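DnaJ homolog subfamily C member 27-A (Xenopus laevis, PDB 6JMG) binds GTP and magnesium through a Rab-family small GTPase domain, also carries a DnaJ domain, and may take part in regulating the MEK/ERK pathway. Local coordinates at residues A[112-117]-A[125-130]; A[210-215]-A[219-224]; A[231-236]-A[266-271]. All blocks are in the same frame, centred on the assembly; numbering follows the deposited sequence.

Interaction 1 (A[112-117]-A[125-130]); sequences AEMKQE and DNIVFA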
loop_
_atom_site.group_PDB
_atom_site.type_symbol
_atom_site.label_atom_id
_atom_site.label_comp_id
_atom_site.label_asym_id
_atom_site.label_seq_id
_atom_site.Cartn_x
_atom_site.Cartn_y
_atom_site.Cartn_z
ATOM N N ALA A 112 7.352 5.834 -2.856
ATOM C CA ALA A 112 7.911 5.787 -4.199
ATOM C C ALA A 112 9.046 4.777 -4.285
ATOM O O ALA A 112 9.149 4.017 -5.256
ATOM C CB ALA A 112 8.404 7.174 -4.609
ATOM N N GLU A 113 9.907 4.754 -3.273
ATOM C CA GLU A 113 11.053 3.858 -3.312
ATOM C C GLU A 113 10.609 2.406 -3.252
ATOM O O GLU A 113 11.096 1.568 -4.017
ATOM C CB GLU A 113 11.997 4.192 -2.167
ATOM C CG GLU A 113 13.017 3.146 -1.924
ATOM C CD GLU A 113 14.033 3.601 -0.940
ATOM O OE1 GLU A 113 14.544 2.742 -0.193
ATOM O OE2 GLU A 113 14.301 4.823 -0.907
ATOM N N MET A 114 9.651 2.102 -2.386
ATOM C CA MET A 114 9.084 0.762 -2.368
ATOM C C MET A 114 8.399 0.442 -3.686
ATOM O O MET A 114 8.630 -0.622 -4.269
ATOM C CB MET A 114 8.087 0.620 -1.213
ATOM C CG MET A 114 7.581 -0.810 -1.012
ATOM S SD MET A 114 6.276 -0.997 0.214
ATOM C CE MET A 114 6.426 -2.742 0.523
ATOM N N LYS A 115 7.573 1.372 -4.190
ATOM C CA LYS A 115 6.802 1.092 -5.399
ATOM C C LYS A 115 7.687 0.768 -6.595
ATOM O O LYS A 115 7.294 -0.055 -7.432
ATOM C CB LYS A 115 5.888 2.263 -5.748
ATOM C CG LYS A 115 4.438 2.070 -5.365
ATOM C CD LYS A 115 3.632 3.361 -5.558
ATOM C CE LYS A 115 2.290 3.316 -4.827
ATOM N NZ LYS A 115 1.703 4.677 -4.624
ATOM N N GLN A 116 8.880 1.364 -6.706
ATOM C CA GLN A 116 9.679 0.945 -7.853
ATOM C C GLN A 116 10.385 -0.385 -7.655
ATOM O O GLN A 116 10.708 -1.046 -8.645
ATOM C CB GLN A 116 10.685 1.976 -8.336
ATOM C CG GLN A 116 10.594 1.761 -9.866
ATOM C CD GLN A 116 11.479 2.599 -10.745
ATOM O OE1 GLN A 116 11.925 2.135 -11.807
ATOM N NE2 GLN A 116 11.716 3.842 -10.346
ATOM N N GLU A 117 10.684 -0.779 -6.422
ATOM C CA GLU A 117 11.344 -2.065 -6.266
ATOM C C GLU A 117 10.395 -3.227 -6.503
ATOM O O GLU A 117 10.845 -4.379 -6.522
ATOM C CB GLU A 117 11.967 -2.176 -4.880
ATOM C CG GLU A 117 13.407 -2.612 -4.935
ATOM C CD GLU A 117 14.216 -1.815 -5.940
ATOM O OE1 GLU A 117 14.771 -2.447 -6.866
ATOM O OE2 GLU A 117 14.305 -0.565 -5.792
ATOM N N ASP A 125 -1.635 -2.276 -2.737
ATOM C CA ASP A 125 -2.971 -2.354 -2.168
ATOM C C ASP A 125 -3.241 -3.697 -1.528
ATOM O O ASP A 125 -4.182 -3.806 -0.741
ATOM C CB ASP A 125 -4.043 -2.083 -3.225
ATOM C CG ASP A 125 -4.672 -0.712 -3.082
ATOM O OD1 ASP A 125 -3.989 0.216 -2.594
ATOM O OD2 ASP A 125 -5.855 -0.570 -3.455
ATOM N N ASN A 126 -2.439 -4.712 -1.838
ATOM C CA ASN A 126 -2.526 -5.985 -1.143
ATOM C C ASN A 126 -1.529 -6.081 0.004
ATOM O O ASN A 126 -1.223 -7.182 0.476
ATOM C CB ASN A 126 -2.326 -7.132 -2.131
ATOM C CG ASN A 126 -3.393 -7.164 -3.186
ATOM O OD1 ASN A 126 -4.524 -6.729 -2.951
ATOM N ND2 ASN A 126 -3.049 -7.678 -4.361
ATOM N N ILE A 127 -1.030 -4.944 0.466
ATOM C CA ILE A 127 -0.107 -4.868 1.578
ATOM C C ILE A 127 -0.754 -4.030 2.667
ATOM O O ILE A 127 -1.300 -2.959 2.386
ATOM C CB ILE A 127 1.233 -4.261 1.142
ATOM C CG1 ILE A 127 1.812 -5.093 0.003
ATOM C CG2 ILE A 127 2.189 -4.208 2.330
ATOM C CD1 ILE A 127 3.064 -4.495 -0.631
ATOM N N VAL A 128 -0.675 -4.513 3.901
ATOM C CA VAL A 128 -1.152 -3.773 5.058
ATOM C C VAL A 128 -0.071 -2.812 5.537
ATOM O O VAL A 128 1.069 -3.216 5.804
ATOM C CB VAL A 128 -1.552 -4.737 6.173
ATOM C CG1 VAL A 128 -1.849 -3.949 7.447
ATOM C CG2 VAL A 128 -2.734 -5.592 5.724
ATOM N N PHE A 129 -0.440 -1.544 5.686
ATOM C CA PHE A 129 0.438 -0.501 6.190
ATOM C C PHE A 129 -0.082 -0.024 7.535
ATOM O O PHE A 129 -1.259 0.339 7.657
ATOM C CB PHE A 129 0.487 0.704 5.246
ATOM C CG PHE A 129 1.367 0.524 4.049
ATOM C CD1 PHE A 129 0.939 -0.218 2.962
ATOM C CD2 PHE A 129 2.615 1.137 3.991
ATOM C CE1 PHE A 129 1.742 -0.365 1.848
ATOM C CE2 PHE A 129 3.426 0.988 2.884
ATOM C CZ PHE A 129 2.990 0.235 1.808
ATOM N N ALA A 130 0.799 0.033 8.521
ATOM C CA ALA A 130 0.518 0.748 9.755
ATOM C C ALA A 130 1.431 1.963 9.771
ATOM O O ALA A 130 2.660 1.830 9.819
ATOM C CB ALA A 130 0.722 -0.145 10.975
#
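Met114 is extended throughout, with chi1 (-173°) setting CG opposite the backbone N, and runs out from helix 107-117 to bring SD and CE to Phe129 and Ile127. Phe129 CG lies opposite its carbonyl carbon (chi1 -79°), which turns the ring, CZ foremost, toward the sulfur. The contact belongs to the Ras-type GTPase fold, in which helices pack on a mainly parallel sheet: strand 91-97, helix 107-117 and strand 128-134 form a beta-alpha-beta crossover, and the two strands it links are neighbours in the sheet. Because the CA atoms of Met114 and Ile127 are still 11.5 Å apart, the helix and the chain entering strand 128-134 meet through side chains, chiefly the extended methionine, and not through their backbones.

Two different encounters share the methionine. Its terminal methyl reaches Ile127 tip to tip, Met114 CE lying 4.0 Å from Ile127 CD1, an ordinary apolar touch. The Phe129 side chain, by contrast, slides past Met114 in the opposite direction, giving a Met-aromatic contact of oblique geometry. All three residues are buried, and Val92 of strand 91-97 touches each of them, while Ile20 and Met22 of strand 15-22 add further cover to the methionine. Phe158 stacks on the Phe129 ring. Val128, between Ile127 and Phe129, instead packs on helix 171-187, so that side chains alternate between the two sides of the sheet as the strand begins. The sulfur, Met114 SD, stands 5.1 Å from the Phe129 ring centroid and 70° off the ring normal, with Phe129 CZ as its nearest ring atom at 3.9 Å.

Interaction 2 (A[210-215]-A[219-224]); sequences RRIRNC and WDMLGV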
loop_
_atom_site.group_PDB
_atom_site.type_symbol
_atom_site.label_atom_id
_atom_site.label_comp_id
_atom_site.label_asym_id
_atom_site.label_seq_id
_atom_site.Cartn_x
_atom_site.Cartn_y
_atom_site.Cartn_z
ATOM N N ARG A 210 -21.756 4.317 -16.342
ATOM C CA ARG A 210 -22.889 4.740 -17.150
ATOM C C ARG A 210 -22.419 5.191 -18.518
ATOM O O ARG A 210 -23.054 4.870 -19.529
ATOM C CB ARG A 210 -23.675 5.858 -16.461
ATOM C CG ARG A 210 -24.817 6.382 -17.324
ATOM C CD ARG A 210 -25.423 7.650 -16.766
ATOM N NE ARG A 210 -24.443 8.442 -16.026
ATOM C CZ ARG A 210 -24.655 9.687 -15.602
ATOM N NH1 ARG A 210 -25.815 10.289 -15.852
ATOM N NH2 ARG A 210 -23.704 10.331 -14.931
ATOM N N ARG A 211 -21.263 5.860 -18.574
ATOM C CA ARG A 211 -20.734 6.289 -19.863
ATOM C C ARG A 211 -20.391 5.090 -20.736
ATOM O O ARG A 211 -20.604 5.133 -21.950
ATOM C CB ARG A 211 -19.512 7.188 -19.659
ATOM C CG ARG A 211 -18.812 7.609 -20.948
ATOM C CD ARG A 211 -17.489 8.329 -20.661
ATOM N NE ARG A 211 -16.485 7.468 -20.036
ATOM C CZ ARG A 211 -15.723 6.586 -20.688
ATOM N NH1 ARG A 211 -15.832 6.435 -22.008
ATOM N NH2 ARG A 211 -14.847 5.851 -20.012
ATOM N N ILE A 212 -19.949 3.986 -20.121
ATOM C CA ILE A 212 -19.633 2.760 -20.858
ATOM C C ILE A 212 -20.901 2.004 -21.305
ATOM O O ILE A 212 -20.841 1.277 -22.297
ATOM C CB ILE A 212 -18.653 1.892 -20.039
ATOM C CG1 ILE A 212 -17.286 2.584 -19.984
ATOM C CG2 ILE A 212 -18.423 0.519 -20.648
ATOM C CD1 ILE A 212 -16.407 2.182 -18.769
ATOM N N ARG A 213 -22.065 2.170 -20.641
ATOM C CA ARG A 213 -23.277 1.535 -21.168
ATOM C C ARG A 213 -23.692 2.178 -22.468
ATOM O O ARG A 213 -24.054 1.505 -23.429
ATOM C CB ARG A 213 -24.513 1.728 -20.285
ATOM C CG ARG A 213 -24.552 0.878 -19.052
ATOM C CD ARG A 213 -25.941 0.465 -18.562
ATOM N NE ARG A 213 -25.852 -0.924 -18.102
ATOM C CZ ARG A 213 -26.369 -2.012 -18.672
ATOM N NH1 ARG A 213 -27.079 -1.953 -19.804
ATOM N NH2 ARG A 213 -26.137 -3.184 -18.085
ATOM N N ASN A 214 -23.648 3.497 -22.518
ATOM C CA ASN A 214 -24.279 4.277 -23.577
ATOM C C ASN A 214 -23.218 4.752 -24.535
ATOM O O ASN A 214 -23.171 5.899 -24.983
ATOM C CB ASN A 214 -25.065 5.446 -22.968
ATOM C CG ASN A 214 -25.990 4.994 -21.797
ATOM O OD1 ASN A 214 -26.567 3.891 -21.822
ATOM N ND2 ASN A 214 -26.150 5.853 -20.802
ATOM N N CYS A 215 -22.331 3.815 -24.824
ATOM C CA CYS A 215 -21.204 4.013 -25.709
ATOM C C CYS A 215 -21.208 2.855 -26.686
ATOM O O CYS A 215 -21.266 1.692 -26.275
ATOM C CB CYS A 215 -19.913 4.052 -24.900
ATOM S SG CYS A 215 -18.524 4.689 -25.778
ATOM N N TRP A 219 -13.308 2.868 -29.415
ATOM C CA TRP A 219 -12.359 3.953 -29.230
ATOM C C TRP A 219 -12.827 4.855 -28.109
ATOM O O TRP A 219 -12.080 5.132 -27.160
ATOM C CB TRP A 219 -12.189 4.732 -30.539
ATOM C CG TRP A 219 -11.327 4.028 -31.581
ATOM C CD1 TRP A 219 -9.954 3.938 -31.594
ATOM C CD2 TRP A 219 -11.778 3.333 -32.752
ATOM N NE1 TRP A 219 -9.533 3.231 -32.690
ATOM C CE2 TRP A 219 -10.630 2.851 -33.422
ATOM C CE3 TRP A 219 -13.038 3.069 -33.300
ATOM C CZ2 TRP A 219 -10.708 2.121 -34.614
ATOM C CZ3 TRP A 219 -13.114 2.340 -34.490
ATOM C CH2 TRP A 219 -11.954 1.875 -35.131
ATOM N N ASP A 220 -14.088 5.280 -28.174
ATOM C CA ASP A 220 -14.588 6.195 -27.160
ATOM C C ASP A 220 -14.784 5.494 -25.821
ATOM O O ASP A 220 -14.747 6.151 -24.776
ATOM C CB ASP A 220 -15.875 6.862 -27.662
ATOM C CG ASP A 220 -15.653 7.653 -28.960
ATOM O OD1 ASP A 220 -14.535 8.202 -29.134
ATOM O OD2 ASP A 220 -16.583 7.725 -29.803
ATOM N N MET A 221 -14.949 4.170 -25.824
ATOM C CA MET A 221 -15.133 3.450 -24.570
ATOM C C MET A 221 -13.901 3.543 -23.680
ATOM O O MET A 221 -14.026 3.660 -22.457
ATOM C CB MET A 221 -15.464 1.994 -24.849
ATOM C CG MET A 221 -16.690 1.540 -24.132
ATOM S SD MET A 221 -16.922 -0.214 -24.309
ATOM C CE MET A 221 -17.862 -0.314 -25.848
ATOM N N LEU A 222 -12.703 3.512 -24.267
ATOM C CA LEU A 222 -11.476 3.670 -23.492
ATOM C C LEU A 222 -10.938 5.096 -23.504
ATOM O O LEU A 222 -9.931 5.365 -22.838
ATOM C CB LEU A 222 -10.378 2.724 -23.996
ATOM C CG LEU A 222 -10.617 1.221 -24.193
ATOM C CD1 LEU A 222 -9.424 0.644 -24.902
ATOM C CD2 LEU A 222 -10.841 0.488 -22.882
ATOM N N GLY A 223 -11.576 6.009 -24.237
ATOM C CA GLY A 223 -11.152 7.396 -24.259
ATOM C C GLY A 223 -9.914 7.651 -25.099
ATOM O O GLY A 223 -8.933 8.233 -24.618
ATOM N N VAL A 224 -9.962 7.229 -26.363
ATOM C CA VAL A 224 -8.826 7.290 -27.276
ATOM C C VAL A 224 -9.382 7.474 -28.678
ATOM O O VAL A 224 -10.501 7.050 -28.977
ATOM C CB VAL A 224 -7.941 6.018 -27.222
ATOM C CG1 VAL A 224 -7.046 6.027 -26.000
ATOM C CG2 VAL A 224 -8.805 4.766 -27.246
#
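A surface contact of mixed polar and apolar character joins Arg211 and Ile212, in the last turn of helix 203-213, and Cys215 just beyond it, to Asp220 and Met221 of helix 218-222, the short first helix of the DnaJ domain. Only three residues separate the segments, the last of them already in the second helix. Met221 is the main apolar partner: the Ile212 side chain crosses it at about a right angle, with Ile212 CG2 4.0 Å from Met221 CG. Cys215, whose CB points toward the short helix, rests SG against its backbone, 3.6 Å from Met221 N, and also meets Asp220 CB.

Arg211 forms the polar part. Its chain bends at chi3 (66°), and the guanidinium presents its edge to the Met221 carbonyl while Ile212 CG1 lies over one face, toward the rim. Both NH1 and NH2 of Arg211 make weak hydrogen bonds to Met221 O, NH1 at 3.3 Å. The carbonyl belongs to the last turn of a helix that ends in a Schellman motif, with Gly223 at positive phi and Val224 N bonded to Trp219 O. Placing a positive guanidinium at this C-terminal end is probably favourable electrostatically, although each bond is weak.

Interaction 3 (A[231-236]-A[266-271]); sequences DEVNKA and TALLKN
Val233 overlaps two leucines of the facing helix, offering one methyl to each. Its CG1 touches Leu268 CD1 at 4.0 Å, the two side chains crossing obliquely, while its CG2 lies against CD2 of Leu269, which slides past the valine in the opposite direction. The valine's chi1 of -44° aims this fork: CG1, anti to the carbonyl carbon, is turned to Leu268, and CG2, between the backbone N and the carbonyl carbon, is turned to Leu269.

This is the antiparallel helical hairpin of the DnaJ domain, made by its two long helices, 230-244 and 254-278. The axes of the short segments approach to 10.2 Å and, at 172° between their directions, these segments run almost exactly antiparallel. At the point where the backbones come nearest, the CA atoms of Val233 and Leu268 are 7.6 Å apart.

Asn234 continues the contact beside the valine, crossing Leu269 at about a right angle, and its OD1 lies 4.0 Å from Leu269 CD1. That touch is only van der Waals in nature; the polar role of OD1 is to accept a hydrogen bond from Arg265 NE, one turn earlier along the leucines' helix. This bond probably helps to fix the amide beside the leucine methyl, and a polar link between the long helices runs next to their hydrophobic one.

Val233 and Leu268 are buried, whereas Asn234 and Leu269 are nearer the surface. On the buried side, Leu268 packs on Trp219 and Leu222 of helix 218-222 and on Val224 of the following loop, and Val233 packs on Ala228. The short helix 218-222 therefore covers the seam between the two long helices.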
loop_
_atom_site.group_PDB
_atom_site.type_symbol
_atom_site.label_atom_id
_atom_site.label_comp_id
_atom_site.label_asym_id
_atom_site.label_seq_id
_atom_site.Cartn_x
_atom_site.Cartn_y
_atom_site.Cartn_z
ATOM N N ASP A 231 0.441 1.082 -27.102
ATOM C CA ASP A 231 0.805 1.455 -25.741
ATOM C C ASP A 231 -0.212 2.421 -25.148
ATOM O O ASP A 231 -0.425 2.426 -23.928
ATOM C CB ASP A 231 2.209 2.057 -25.704
ATOM C CG ASP A 231 2.790 2.088 -24.296
ATOM O OD1 ASP A 231 2.475 1.181 -23.490
ATOM O OD2 ASP A 231 3.545 3.035 -23.988
ATOM N N GLU A 232 -0.877 3.216 -25.988
ATOM C CA GLU A 232 -1.900 4.109 -25.462
ATOM C C GLU A 232 -3.179 3.367 -25.113
ATOM O O GLU A 232 -3.793 3.659 -24.082
ATOM C CB GLU A 232 -2.196 5.232 -26.450
ATOM C CG GLU A 232 -1.045 6.175 -26.595
ATOM C CD GLU A 232 -1.079 6.918 -27.895
ATOM O OE1 GLU A 232 -1.961 6.623 -28.730
ATOM O OE2 GLU A 232 -0.197 7.774 -28.092
ATOM N N VAL A 233 -3.592 2.390 -25.927
ATOM C CA VAL A 233 -4.806 1.683 -25.547
ATOM C C VAL A 233 -4.521 0.800 -24.341
ATOM O O VAL A 233 -5.383 0.633 -23.467
ATOM C CB VAL A 233 -5.400 0.874 -26.718
ATOM C CG1 VAL A 233 -5.390 1.668 -28.013
ATOM C CG2 VAL A 233 -4.677 -0.344 -26.876
ATOM N N ASN A 234 -3.291 0.302 -24.217
ATOM C CA ASN A 234 -2.914 -0.395 -22.990
ATOM C C ASN A 234 -3.065 0.507 -21.785
ATOM O O ASN A 234 -3.607 0.094 -20.761
ATOM C CB ASN A 234 -1.490 -0.923 -23.075
ATOM C CG ASN A 234 -1.424 -2.247 -23.775
ATOM O OD1 ASN A 234 -2.451 -2.923 -23.958
ATOM N ND2 ASN A 234 -0.230 -2.622 -24.201
ATOM N N LYS A 235 -2.595 1.753 -21.887
ATOM C CA LYS A 235 -2.580 2.577 -20.688
ATOM C C LYS A 235 -3.943 3.173 -20.393
ATOM O O LYS A 235 -4.301 3.334 -19.222
ATOM C CB LYS A 235 -1.529 3.686 -20.801
ATOM C CG LYS A 235 -0.071 3.209 -20.981
ATOM C CD LYS A 235 0.498 2.247 -19.886
ATOM C CE LYS A 235 -0.143 2.320 -18.487
ATOM N NZ LYS A 235 0.546 1.438 -17.492
ATOM N N ALA A 236 -4.753 3.404 -21.422
ATOM C CA ALA A 236 -6.156 3.711 -21.183
ATOM C C ALA A 236 -6.851 2.541 -20.500
ATOM O O ALA A 236 -7.595 2.728 -19.527
ATOM C CB ALA A 236 -6.849 4.066 -22.502
ATOM N N THR A 266 -9.433 -5.407 -26.777
ATOM C CA THR A 266 -8.972 -6.385 -27.750
ATOM C C THR A 266 -9.495 -6.045 -29.137
ATOM O O THR A 266 -8.821 -6.313 -30.135
ATOM C CB THR A 266 -9.306 -7.825 -27.277
ATOM O OG1 THR A 266 -10.599 -8.247 -27.695
ATOM C CG2 THR A 266 -9.224 -7.942 -25.749
ATOM N N ALA A 267 -10.626 -5.353 -29.228
ATOM C CA ALA A 267 -11.085 -4.910 -30.540
ATOM C C ALA A 267 -10.074 -3.956 -31.164
ATOM O O ALA A 267 -9.695 -4.109 -32.330
ATOM C CB ALA A 267 -12.457 -4.246 -30.429
ATOM N N LEU A 268 -9.600 -2.983 -30.390
ATOM C CA LEU A 268 -8.607 -2.051 -30.904
ATOM C C LEU A 268 -7.274 -2.743 -31.188
ATOM O O LEU A 268 -6.709 -2.584 -32.279
ATOM C CB LEU A 268 -8.417 -0.906 -29.914
ATOM C CG LEU A 268 -9.682 -0.132 -29.558
ATOM C CD1 LEU A 268 -9.326 0.911 -28.540
ATOM C CD2 LEU A 268 -10.336 0.509 -30.790
ATOM N N LEU A 269 -6.752 -3.512 -30.218
ATOM C CA LEU A 269 -5.487 -4.225 -30.425
ATOM C C LEU A 269 -5.541 -5.167 -31.614
ATOM O O LEU A 269 -4.515 -5.411 -32.256
ATOM C CB LEU A 269 -5.097 -5.032 -29.187
ATOM C CG LEU A 269 -4.612 -4.177 -28.013
ATOM C CD1 LEU A 269 -3.772 -5.042 -27.122
ATOM C CD2 LEU A 269 -3.814 -3.026 -28.537
ATOM N N LYS A 270 -6.713 -5.712 -31.921
ATOM C CA LYS A 270 -6.792 -6.603 -33.067
ATOM C C LYS A 270 -6.646 -5.831 -34.368
ATOM O O LYS A 270 -5.924 -6.261 -35.279
ATOM C CB LYS A 270 -8.113 -7.365 -33.041
ATOM C CG LYS A 270 -8.431 -8.115 -34.335
ATOM C CD LYS A 270 -9.677 -8.982 -34.187
ATOM C CE LYS A 270 -10.917 -8.259 -34.706
ATOM N NZ LYS A 270 -12.068 -9.198 -34.856
ATOM N N ASN A 271 -7.277 -4.659 -34.454
ATOM C CA ASN A 271 -7.269 -3.927 -35.712
ATOM C C ASN A 271 -5.970 -3.175 -35.910
ATOM O O ASN A 271 -5.489 -3.072 -37.046
ATOM C CB ASN A 271 -8.480 -3.005 -35.787
ATOM C CG ASN A 271 -9.783 -3.793 -35.889
ATOM O OD1 ASN A 271 -10.584 -3.827 -34.951
ATOM N ND2 ASN A 271 -9.977 -4.468 -37.022
#

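Overall arrangement
From the N terminus the three contacts follow in series, neither nesting nor crossing. Interaction 1 closes a loop of seven residues inside the GTPase domain, fastening a helix to the sheet. Interaction 2 closes a three-residue connection and ties helix 203-213 to helix 218-222. Interaction 3 bridges 29 residues, mostly helical, and pairs the long helices of the DnaJ domain. Interactions 2 and 3 form one continuous body: Leu222 and Val224 pack on Ala236, and the short helix also meets helix 254-278. Interaction 1 stands apart in the other domain, its nearest atoms about 12 Å from those of interaction 3 and about 19 Å from those of interaction 2.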